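Local coordinates for protein 3-phytase (Klebsiella pneumoniae, PDB 2WNH) that probably hydrolyses phytate (inositol hexakisphosphate) as a 3-phytase of the histidine acid phosphatase family, releasing phosphate, at residues Met301-Tyr310 and Pro359-Gln367; Gln260-Leu271 and Leu388-Pro398. The protein carries 3 engineered substitutions. One frame throughout, in Å; residues are numbered along the deposited sequence.

Contact 1: Met301-Tyr310 and Pro359-Gln367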
loop_
_atom_site.group_PDB
_atom_site.type_symbol
_atom_site.label_atom_id
_atom_site.label_comp_id
_atom_site.label_asym_id
_atom_site.label_seq_id
_atom_site.Cartn_x
_atom_site.Cartn_y
_atom_site.Cartn_z
ATOM N N MET B 301 15.713 -3.957 40.186
ATOM C CA MET B 301 16.848 -4.026 39.238
ATOM C C MET B 301 18.005 -3.123 39.621
ATOM O O MET B 301 19.095 -3.261 39.063
ATOM C CB MET B 301 16.394 -3.683 37.810
ATOM C CG MET B 301 15.395 -4.655 37.203
ATOM S SD MET B 301 14.626 -3.944 35.719
ATOM C CE MET B 301 15.716 -4.553 34.452
ATOM N N ASN B 302 17.761 -2.180 40.539
ATOM C CA ASN B 302 18.725 -1.105 40.841
ATOM C C ASN B 302 19.088 -0.297 39.584
ATOM O O ASN B 302 20.246 0.044 39.342
ATOM C CB ASN B 302 19.975 -1.677 41.532
ATOM C CG ASN B 302 20.628 -0.693 42.501
ATOM O OD1 ASN B 302 21.731 -0.946 42.976
ATOM N ND2 ASN B 302 19.954 0.403 42.821
ATOM N N PHE B 303 18.074 -0.024 38.765
ATOM C CA PHE B 303 18.262 0.627 37.471
ATOM C C PHE B 303 17.591 1.987 37.542
ATOM O O PHE B 303 16.378 2.092 37.737
ATOM C CB PHE B 303 17.677 -0.267 36.342
ATOM C CG PHE B 303 17.714 0.333 34.934
ATOM C CD1 PHE B 303 18.682 1.264 34.530
ATOM C CD2 PHE B 303 16.779 -0.116 33.989
ATOM C CE1 PHE B 303 18.666 1.786 33.214
ATOM C CE2 PHE B 303 16.767 0.380 32.679
ATOM C CZ PHE B 303 17.711 1.326 32.289
ATOM N N SER B 304 18.406 3.019 37.372
ATOM C CA SER B 304 17.943 4.398 37.407
ATOM C C SER B 304 18.201 5.077 36.065
ATOM O O SER B 304 19.212 4.813 35.415
ATOM C CB SER B 304 18.662 5.159 38.527
ATOM O OG SER B 304 18.192 6.499 38.623
ATOM N N TRP B 305 17.284 5.941 35.656
ATOM C CA TRP B 305 17.429 6.666 34.399
ATOM C C TRP B 305 17.025 8.124 34.521
ATOM O O TRP B 305 16.301 8.504 35.440
ATOM C CB TRP B 305 16.604 5.997 33.283
ATOM C CG TRP B 305 15.133 5.879 33.577
ATOM C CD1 TRP B 305 14.197 6.882 33.512
ATOM C CD2 TRP B 305 14.425 4.692 33.945
ATOM N NE1 TRP B 305 12.947 6.386 33.851
ATOM C CE2 TRP B 305 13.064 5.047 34.113
ATOM C CE3 TRP B 305 14.809 3.356 34.151
ATOM C CZ2 TRP B 305 12.085 4.116 34.459
ATOM C CZ3 TRP B 305 13.845 2.437 34.488
ATOM C CH2 TRP B 305 12.489 2.816 34.639
ATOM N N GLN B 306 17.519 8.944 33.598
ATOM C CA GLN B 306 16.985 10.292 33.434
ATOM C C GLN B 306 17.038 10.656 31.964
ATOM O O GLN B 306 18.115 10.772 31.415
ATOM C CB GLN B 306 17.751 11.329 34.265
ATOM C CG GLN B 306 17.084 12.675 34.198
ATOM C CD GLN B 306 17.557 13.635 35.260
ATOM O OE1 GLN B 306 18.109 13.229 36.297
ATOM N NE2 GLN B 306 17.340 14.919 35.015
ATOM N N LEU B 307 15.868 10.827 31.341
ATOM C CA LEU B 307 15.749 11.083 29.901
ATOM C C LEU B 307 15.550 12.585 29.663
ATOM O O LEU B 307 14.961 13.261 30.503
ATOM C CB LEU B 307 14.544 10.323 29.320
ATOM C CG LEU B 307 14.573 8.798 29.479
ATOM C CD1 LEU B 307 13.366 8.131 28.809
ATOM C CD2 LEU B 307 15.860 8.220 28.954
ATOM N N PRO B 308 15.992 13.098 28.495
ATOM C CA PRO B 308 15.808 14.525 28.156
ATOM C C PRO B 308 14.389 15.017 28.386
ATOM O O PRO B 308 13.422 14.398 27.920
ATOM C CB PRO B 308 16.154 14.571 26.663
ATOM C CG PRO B 308 17.109 13.451 26.473
ATOM C CD PRO B 308 16.688 12.365 27.413
ATOM N N GLY B 309 14.262 16.114 29.133
ATOM C CA GLY B 309 12.972 16.736 29.413
ATOM C C GLY B 309 12.186 16.129 30.567
ATOM O O GLY B 309 11.087 16.584 30.874
ATOM N N TYR B 310 12.744 15.092 31.191
ATOM C CA TYR B 310 12.103 14.411 32.306
ATOM C C TYR B 310 13.016 14.431 33.529
ATOM O O TYR B 310 14.231 14.520 33.397
ATOM C CB TYR B 310 11.788 12.954 31.934
ATOM C CG TYR B 310 10.709 12.813 30.877
ATOM C CD1 TYR B 310 9.388 13.183 31.155
ATOM C CD2 TYR B 310 11.011 12.332 29.594
ATOM C CE1 TYR B 310 8.387 13.042 30.203
ATOM C CE2 TYR B 310 10.016 12.180 28.631
ATOM C CZ TYR B 310 8.709 12.549 28.941
ATOM O OH TYR B 310 7.701 12.419 28.013
ATOM N N PRO B 359 13.724 10.016 17.271
ATOM C CA PRO B 359 13.791 8.672 17.809
ATOM C C PRO B 359 13.253 8.631 19.242
ATOM O O PRO B 359 13.175 9.672 19.922
ATOM C CB PRO B 359 15.295 8.357 17.773
ATOM C CG PRO B 359 15.946 9.652 17.935
ATOM C CD PRO B 359 15.056 10.652 17.227
ATOM N N MET B 360 12.849 7.441 19.669
ATOM C CA MET B 360 12.519 7.220 21.074
ATOM C C MET B 360 13.691 7.682 21.931
ATOM O O MET B 360 14.856 7.515 21.550
ATOM C CB MET B 360 12.272 5.735 21.350
ATOM C CG MET B 360 11.087 5.162 20.625
ATOM S SD MET B 360 9.526 5.773 21.317
ATOM C CE MET B 360 9.433 4.929 22.889
ATOM N N LEU B 361 13.369 8.259 23.084
ATOM C CA LEU B 361 14.353 8.494 24.131
ATOM C C LEU B 361 14.652 7.164 24.809
ATOM O O LEU B 361 13.728 6.412 25.094
ATOM C CB LEU B 361 13.798 9.480 25.147
ATOM C CG LEU B 361 13.333 10.816 24.549
ATOM C CD1 LEU B 361 12.714 11.702 25.643
ATOM C CD2 LEU B 361 14.461 11.542 23.805
ATOM N N ARG B 362 15.926 6.865 25.064
ATOM C CA ARG B 362 16.271 5.569 25.614
ATOM C C ARG B 362 17.472 5.643 26.551
ATOM O O ARG B 362 18.415 6.423 26.301
ATOM C CB ARG B 362 16.585 4.602 24.456
ATOM C CG ARG B 362 16.644 3.143 24.852
ATOM C CD ARG B 362 16.817 2.214 23.633
ATOM N NE ARG B 362 16.081 2.670 22.454
ATOM C CZ ARG B 362 16.648 3.233 21.387
ATOM N NH1 ARG B 362 17.965 3.398 21.331
ATOM N NH2 ARG B 362 15.894 3.621 20.371
ATOM N N GLN B 363 17.440 4.841 27.618
ATOM C CA GLN B 363 18.620 4.660 28.455
ATOM C C GLN B 363 18.840 3.185 28.744
ATOM O O GLN B 363 17.926 2.460 29.135
ATOM C CB GLN B 363 18.514 5.455 29.763
ATOM C CG GLN B 363 19.806 5.376 30.574
ATOM C CD GLN B 363 19.867 6.409 31.694
ATOM O OE1 GLN B 363 19.237 7.486 31.625
ATOM N NE2 GLN B 363 20.645 6.093 32.729
ATOM N N GLU B 364 20.066 2.735 28.522
ATOM C CA GLU B 364 20.370 1.336 28.760
ATOM C C GLU B 364 21.018 1.118 30.121
ATOM O O GLU B 364 21.809 1.948 30.573
ATOM C CB GLU B 364 21.343 0.849 27.672
ATOM C CG GLU B 364 20.840 0.990 26.244
ATOM C CD GLU B 364 21.888 0.512 25.256
ATOM O OE1 GLU B 364 22.984 1.171 25.163
ATOM O OE2 GLU B 364 21.627 -0.523 24.588
ATOM N N TRP B 365 20.678 0.008 30.763
ATOM C CA TRP B 365 21.364 -0.479 31.967
ATOM C C TRP B 365 22.694 -1.105 31.573
ATOM O O TRP B 365 22.833 -1.656 30.469
ATOM C CB TRP B 365 20.475 -1.529 32.647
ATOM C CG TRP B 365 21.068 -2.210 33.831
ATOM C CD1 TRP B 365 21.016 -1.794 35.138
ATOM C CD2 TRP B 365 21.764 -3.468 33.840
ATOM N NE1 TRP B 365 21.667 -2.703 35.955
ATOM C CE2 TRP B 365 22.128 -3.738 35.183
ATOM C CE3 TRP B 365 22.129 -4.387 32.841
ATOM C CZ2 TRP B 365 22.824 -4.885 35.549
ATOM C CZ3 TRP B 365 22.842 -5.508 33.210
ATOM C CH2 TRP B 365 23.178 -5.755 34.549
ATOM N N ARG B 366 23.665 -1.044 32.473
ATOM C CA ARG B 366 24.948 -1.702 32.250
ATOM C C ARG B 366 25.625 -2.035 33.574
ATOM O O ARG B 366 25.253 -1.519 34.630
ATOM C CB ARG B 366 25.874 -0.839 31.390
ATOM C CG ARG B 366 26.236 0.507 32.012
ATOM C CD ARG B 366 27.483 1.108 31.342
ATOM N NE ARG B 366 28.634 0.219 31.519
ATOM C CZ ARG B 366 29.263 -0.435 30.542
ATOM N NH1 ARG B 366 28.896 -0.286 29.271
ATOM N NH2 ARG B 366 30.284 -1.230 30.842
ATOM N N GLN B 367 26.616 -2.909 33.490
ATOM C CA GLN B 367 27.488 -3.228 34.611
ATOM C C GLN B 367 28.819 -3.635 34.013
ATOM O O GLN B 367 28.898 -3.863 32.805
ATOM C CB GLN B 367 26.881 -4.337 35.456
ATOM C CG GLN B 367 26.787 -5.724 34.790
ATOM C CD GLN B 367 26.371 -6.789 35.798
ATOM O OE1 GLN B 367 26.263 -6.510 36.996
ATOM N NE2 GLN B 367 26.138 -8.009 35.322
HETATM O O HOH W 1 21.864 -2.868 38.779
#

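Contact 2: Gln260-Leu271 and Leu388-Pro398. Engineered in segment 388-398: Ala-397 (natural residue Thr).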
loop_
_atom_site.group_PDB
_atom_site.type_symbol
_atom_site.label_atom_id
_atom_site.label_comp_id
_atom_site.label_asym_id
_atom_site.label_seq_id
_atom_site.Cartn_x
_atom_site.Cartn_y
_atom_site.Cartn_z
ATOM N N GLN B 260 10.097 -4.832 46.989
ATOM C CA GLN B 260 10.341 -6.261 47.194
ATOM C C GLN B 260 9.037 -7.029 47.391
ATOM O O GLN B 260 8.824 -8.076 46.784
ATOM C CB GLN B 260 11.295 -6.471 48.378
ATOM C CG GLN B 260 12.733 -6.144 48.050
ATOM C CD GLN B 260 13.649 -6.311 49.241
ATOM O OE1 GLN B 260 13.327 -5.873 50.350
ATOM N NE2 GLN B 260 14.813 -6.905 49.013
ATOM N N LYS B 261 8.146 -6.505 48.233
ATOM C CA LYS B 261 6.872 -7.179 48.478
ATOM C C LYS B 261 5.959 -7.204 47.257
ATOM O O LYS B 261 5.331 -8.219 46.954
ATOM C CB LYS B 261 6.109 -6.549 49.663
ATOM C CG LYS B 261 6.741 -6.862 51.021
ATOM C CD LYS B 261 6.839 -8.367 51.309
ATOM C CE LYS B 261 5.492 -9.105 51.180
ATOM N NZ LYS B 261 5.629 -10.582 51.398
ATOM N N ARG B 262 5.883 -6.073 46.562
ATOM C CA ARG B 262 4.865 -5.908 45.537
ATOM C C ARG B 262 5.358 -6.048 44.086
ATOM O O ARG B 262 4.538 -6.162 43.185
ATOM C CB ARG B 262 4.123 -4.579 45.737
ATOM C CG ARG B 262 3.223 -4.538 46.996
ATOM C CD ARG B 262 2.259 -3.371 46.935
ATOM N NE ARG B 262 1.251 -3.562 45.896
ATOM C CZ ARG B 262 0.747 -2.593 45.132
ATOM N NH1 ARG B 262 1.163 -1.338 45.268
ATOM N NH2 ARG B 262 -0.163 -2.890 44.210
ATOM N N GLY B 263 6.671 -6.034 43.880
ATOM C CA GLY B 263 7.266 -6.156 42.551
ATOM C C GLY B 263 8.099 -7.400 42.277
ATOM O O GLY B 263 8.455 -7.651 41.123
ATOM N N SER B 264 8.441 -8.184 43.308
ATOM C CA SER B 264 9.290 -9.367 43.082
ATOM C C SER B 264 8.669 -10.395 42.147
ATOM O O SER B 264 9.374 -11.003 41.352
ATOM C CB SER B 264 9.671 -10.054 44.401
ATOM O OG SER B 264 10.577 -9.248 45.140
ATOM N N VAL B 265 7.359 -10.589 42.254
ATOM C CA VAL B 265 6.655 -11.578 41.426
ATOM C C VAL B 265 6.782 -11.229 39.929
ATOM O O VAL B 265 6.953 -12.114 39.084
ATOM C CB VAL B 265 5.187 -11.729 41.889
ATOM C CG1 VAL B 265 4.398 -10.430 41.680
ATOM C CG2 VAL B 265 4.508 -12.930 41.249
ATOM N N LEU B 266 6.755 -9.930 39.632
ATOM C CA LEU B 266 6.791 -9.460 38.247
ATOM C C LEU B 266 8.207 -9.478 37.709
ATOM O O LEU B 266 8.454 -9.936 36.586
ATOM C CB LEU B 266 6.193 -8.040 38.158
ATOM C CG LEU B 266 6.159 -7.350 36.783
ATOM C CD1 LEU B 266 5.504 -8.235 35.687
ATOM C CD2 LEU B 266 5.428 -5.998 36.905
ATOM N N LEU B 267 9.168 -8.988 38.479
ATOM C CA LEU B 267 10.531 -9.063 37.974
ATOM C C LEU B 267 10.913 -10.528 37.774
ATOM O O LEU B 267 11.522 -10.881 36.758
ATOM C CB LEU B 267 11.534 -8.349 38.883
ATOM C CG LEU B 267 13.012 -8.483 38.446
ATOM C CD1 LEU B 267 13.273 -7.930 37.039
ATOM C CD2 LEU B 267 13.931 -7.759 39.419
ATOM N N ASN B 268 10.563 -11.378 38.735
ATOM C CA ASN B 268 10.854 -12.802 38.582
ATOM C C ASN B 268 10.291 -13.412 37.282
ATOM O O ASN B 268 10.998 -14.192 36.586
ATOM C CB ASN B 268 10.351 -13.584 39.789
ATOM C CG ASN B 268 10.809 -15.018 39.759
ATOM O OD1 ASN B 268 12.016 -15.304 39.717
ATOM N ND2 ASN B 268 9.855 -15.929 39.753
ATOM N N ALA B 269 9.032 -13.076 36.988
ATOM C CA ALA B 269 8.331 -13.529 35.776
ATOM C C ALA B 269 9.038 -13.031 34.519
ATOM O O ALA B 269 9.165 -13.770 33.514
ATOM C CB ALA B 269 6.880 -13.087 35.785
ATOM N N MET B 270 9.500 -11.784 34.571
ATOM C CA MET B 270 10.202 -11.159 33.439
ATOM C C MET B 270 11.566 -11.779 33.181
ATOM O O MET B 270 11.915 -12.045 32.028
ATOM C CB MET B 270 10.322 -9.631 33.648
ATOM C CG MET B 270 9.005 -8.878 33.484
ATOM S SD MET B 270 9.185 -7.161 34.002
ATOM C CE MET B 270 10.257 -6.489 32.734
ATOM N N LEU B 271 12.354 -11.995 34.240
ATOM C CA LEU B 271 13.672 -12.641 34.088
ATOM C C LEU B 271 13.557 -14.105 33.595
ATOM O O LEU B 271 14.311 -14.533 32.714
ATOM C CB LEU B 271 14.484 -12.602 35.388
ATOM C CG LEU B 271 14.857 -11.203 35.895
ATOM C CD1 LEU B 271 15.435 -11.346 37.277
ATOM C CD2 LEU B 271 15.851 -10.540 34.915
ATOM N N LEU B 388 20.587 -8.471 38.144
ATOM C CA LEU B 388 19.258 -7.854 38.123
ATOM C C LEU B 388 18.302 -8.458 39.151
ATOM O O LEU B 388 17.342 -7.794 39.582
ATOM C CB LEU B 388 18.637 -7.958 36.721
ATOM C CG LEU B 388 19.316 -7.070 35.675
ATOM C CD1 LEU B 388 18.895 -7.540 34.265
ATOM C CD2 LEU B 388 19.033 -5.585 35.844
ATOM N N GLY B 389 18.555 -9.707 39.529
ATOM C CA GLY B 389 17.674 -10.433 40.431
ATOM C C GLY B 389 18.055 -10.412 41.909
ATOM O O GLY B 389 17.340 -10.994 42.720
ATOM N N GLN B 390 19.145 -9.724 42.251
ATOM C CA GLN B 390 19.711 -9.758 43.624
ATOM C C GLN B 390 18.743 -9.351 44.727
ATOM O O GLN B 390 18.870 -9.825 45.855
ATOM C CB GLN B 390 20.852 -8.763 43.758
ATOM C CG GLN B 390 22.097 -9.051 43.023
ATOM C CD GLN B 390 23.041 -7.869 43.144
ATOM O OE1 GLN B 390 23.658 -7.670 44.196
ATOM N NE2 GLN B 390 23.132 -7.050 42.080
ATOM N N ARG B 391 17.849 -8.407 44.422
ATOM C CA ARG B 391 16.985 -7.801 45.423
ATOM C C ARG B 391 15.628 -8.470 45.471
ATOM O O ARG B 391 14.786 -8.058 46.254
ATOM C CB ARG B 391 16.790 -6.298 45.150
ATOM C CG ARG B 391 18.022 -5.436 45.378
ATOM C CD ARG B 391 17.805 -4.003 44.880
ATOM N NE ARG B 391 18.662 -3.069 45.601
ATOM C CZ ARG B 391 18.539 -1.738 45.574
ATOM N NH1 ARG B 391 17.602 -1.145 44.838
ATOM N NH2 ARG B 391 19.373 -0.988 46.287
ATOM N N ILE B 392 15.407 -9.503 44.656
ATOM C CA ILE B 392 14.132 -10.234 44.689
ATOM C C ILE B 392 13.958 -10.856 46.080
ATOM O O ILE B 392 14.899 -11.432 46.626
ATOM C CB ILE B 392 14.067 -11.327 43.589
ATOM C CG1 ILE B 392 13.849 -10.663 42.215
ATOM C CG2 ILE B 392 12.959 -12.361 43.876
ATOM C CD1 ILE B 392 14.190 -11.551 40.995
ATOM N N ASP B 393 12.763 -10.698 46.645
ATOM C CA ASP B 393 12.388 -11.370 47.873
ATOM C C ASP B 393 11.682 -12.645 47.450
ATOM O O ASP B 393 10.543 -12.604 46.970
ATOM C CB ASP B 393 11.446 -10.488 48.712
ATOM C CG ASP B 393 11.069 -11.148 50.026
ATOM O OD1 ASP B 393 11.990 -11.478 50.793
ATOM O OD2 ASP B 393 9.860 -11.350 50.279
ATOM N N ARG B 394 12.360 -13.783 47.615
ATOM C CA ARG B 394 11.850 -15.056 47.094
ATOM C C ARG B 394 10.462 -15.468 47.599
ATOM O O ARG B 394 9.624 -15.870 46.793
ATOM C CB ARG B 394 12.874 -16.186 47.250
ATOM C CG ARG B 394 14.153 -15.973 46.441
ATOM C CD ARG B 394 13.909 -16.216 44.940
ATOM N NE ARG B 394 14.965 -15.622 44.122
ATOM C CZ ARG B 394 14.866 -15.398 42.814
ATOM N NH1 ARG B 394 13.742 -15.699 42.169
ATOM N NH2 ARG B 394 15.880 -14.852 42.162
ATOM N N PRO B 395 10.186 -15.339 48.917
ATOM C CA PRO B 395 8.817 -15.620 49.371
ATOM C C PRO B 395 7.747 -14.761 48.695
ATOM O O PRO B 395 6.589 -15.166 48.650
ATOM C CB PRO B 395 8.866 -15.307 50.877
ATOM C CG PRO B 395 10.314 -15.456 51.244
ATOM C CD PRO B 395 11.078 -14.981 50.040
ATOM N N SER B 396 8.135 -13.584 48.201
ATOM C CA SER B 396 7.222 -12.673 47.516
ATOM C C SER B 396 7.233 -12.892 46.004
ATOM O O SER B 396 6.623 -12.126 45.267
ATOM C CB SER B 396 7.584 -11.219 47.799
ATOM O OG SER B 396 7.584 -10.953 49.192
ATOM N N ALA B 397 7.885 -13.963 45.559
ATOM C CA ALA B 397 8.009 -14.218 44.129
ATOM C C ALA B 397 7.515 -15.606 43.735
ATOM O O ALA B 397 8.297 -16.385 43.208
ATOM C CB ALA B 397 9.484 -14.010 43.695
ATOM N N PRO B 398 6.215 -15.901 43.954
ATOM C CA PRO B 398 5.701 -17.213 43.579
ATOM C C PRO B 398 5.685 -17.364 42.060
ATOM O O PRO B 398 5.604 -16.362 41.337
ATOM C CB PRO B 398 4.258 -17.195 44.108
ATOM C CG PRO B 398 3.876 -15.755 44.115
ATOM C CD PRO B 398 5.146 -15.031 44.490
HETATM O O HOH W 2 5.982 -9.475 44.581
HETATM O O HOH W 3 7.032 -14.958 39.452
#

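Contact 1: Met301-Tyr310 and Pro359-Gln367
Phe-303, Trp-305 and Leu-307 face Trp-365, Gln-363 and Leu-361 respectively in antiparallel register, the paired CA atoms 6.4 to 6.5 Å apart and without a direct backbone hydrogen bond across. Strand 361-364 pairs through its backbone with strand 334-342 of the large mixed sheet; the loop 301-310, which leaves helix 291-301 in a Schellman motif at Asn-302, lies against it. The Phe-303 ring is sandwiched. Trp-365 CB sits over one face, 3.8 Å from the ring centroid, and Trp-305 CE3 covers the opposite face. The indole of Trp-365 turns its edge to Phe-303 in an offset edge-to-face pair, planes at 78°. A water joins the two segments at this end: it accepts from Trp-365 NE1 at 2.8 Å and donates to Met-301 O. In the middle, Gln-363 reaches across with an extended chain, its CG anti to the backbone N (chi1 -174°). Its OE1 takes the N-H of Gln-306 at 3.0 Å, with the donor tilted 32° from the carbonyl plane. Leu-307 CD1 meets Leu-361 CB at 3.9 Å. Leu-361 CD1 comes to the edge of the Tyr-310 ring, 4.1 Å from CE2; the Tyr-310 hydroxyl is bonded to Gln-343 O. The loop is thus held by aromatic and aliphatic packing; the direct hydrogen bond across comes from one glutamine side chain, and a water bridges the Trp-365 end.

Contact 2: Gln260-Leu271 and Leu388-Pro398
Ser-264 OG lies between two backbone groups: it accepts the N-H of Asp-393 at 3.0 Å and donates to Gln-260 O at 2.7 Å, in the carbonyl plane on a lone pair. It thereby ties helix 256-274 to the C-terminal loop that follows helix 381-388 in this histidine phosphatase fold. One turn earlier, Gln-260 NE2 donates to Arg-391 O at 3.0 Å, nearly in its own amide plane. Lys-261 bends at chi2 (-58°) and chi3, which brings NZ back to Ser-396 OG at 3.0 Å; NZ also bonds Ala-138 O. Ser-396 OG in turn donates to the anti lone pair of Asp-393 OD2. Lys-261 NZ stays beyond salt-bridge range of that carboxylate, but its charge may still favour the ionised form. Farther along, Arg-394 NH1 reaches Asn-268 OD1 in a bent bond (136° at the hydrogen). The oxygen lies at the guanidinium edge, whereas NH1 stands above the amide plane; the two planes are 81° apart. Ile-392 CG2 covers one guanidinium face.

Two waters complete the polar seam. One accepts from Val-265 N and donates to Lys-261 O and Ser-396 O, at the kink where Val-265 N lacks its helical bond. The other links Val-265 O, Asn-268 ND2 and Pro-398 O.

Apolar contacts flank these bonds. The CB of the engineered Ala-397 rests against Ser-264 and Asn-268. Ile-392 CG1 packs on Leu-267 CD2, and its CD1 meets Leu-271 CD1 at 3.9 Å; Leu-271 CD1 also touches Gly-389 CA. Near the end of the loop segment, Val-265 CG2 meets Pro-398 CD at 3.9 Å.

How the contacts relate
Contacts 1 and 2 have centres about 21 Å apart and meet through Met-301, Asn-302 and Trp-365 on one side and Leu-388, Arg-391 and Leu-267 on the other. Leu-388 CD2 packs on Trp-365 and Met-301, and Met-301 CG also touches Leu-267 CD1. Both contacts are partly buried, but contact 1 lies closer to the chain centre, about 12 Å against 17 Å. Contact 1 sets a loop against a strand of the large sheet, whereas contact 2 sets a C-terminal loop against a helix. Aromatic rings and leucines dominate the first, with one direct hydrogen bond across it. The second has four such bonds and two bridging waters, with aliphatic packing and no aromatic ring.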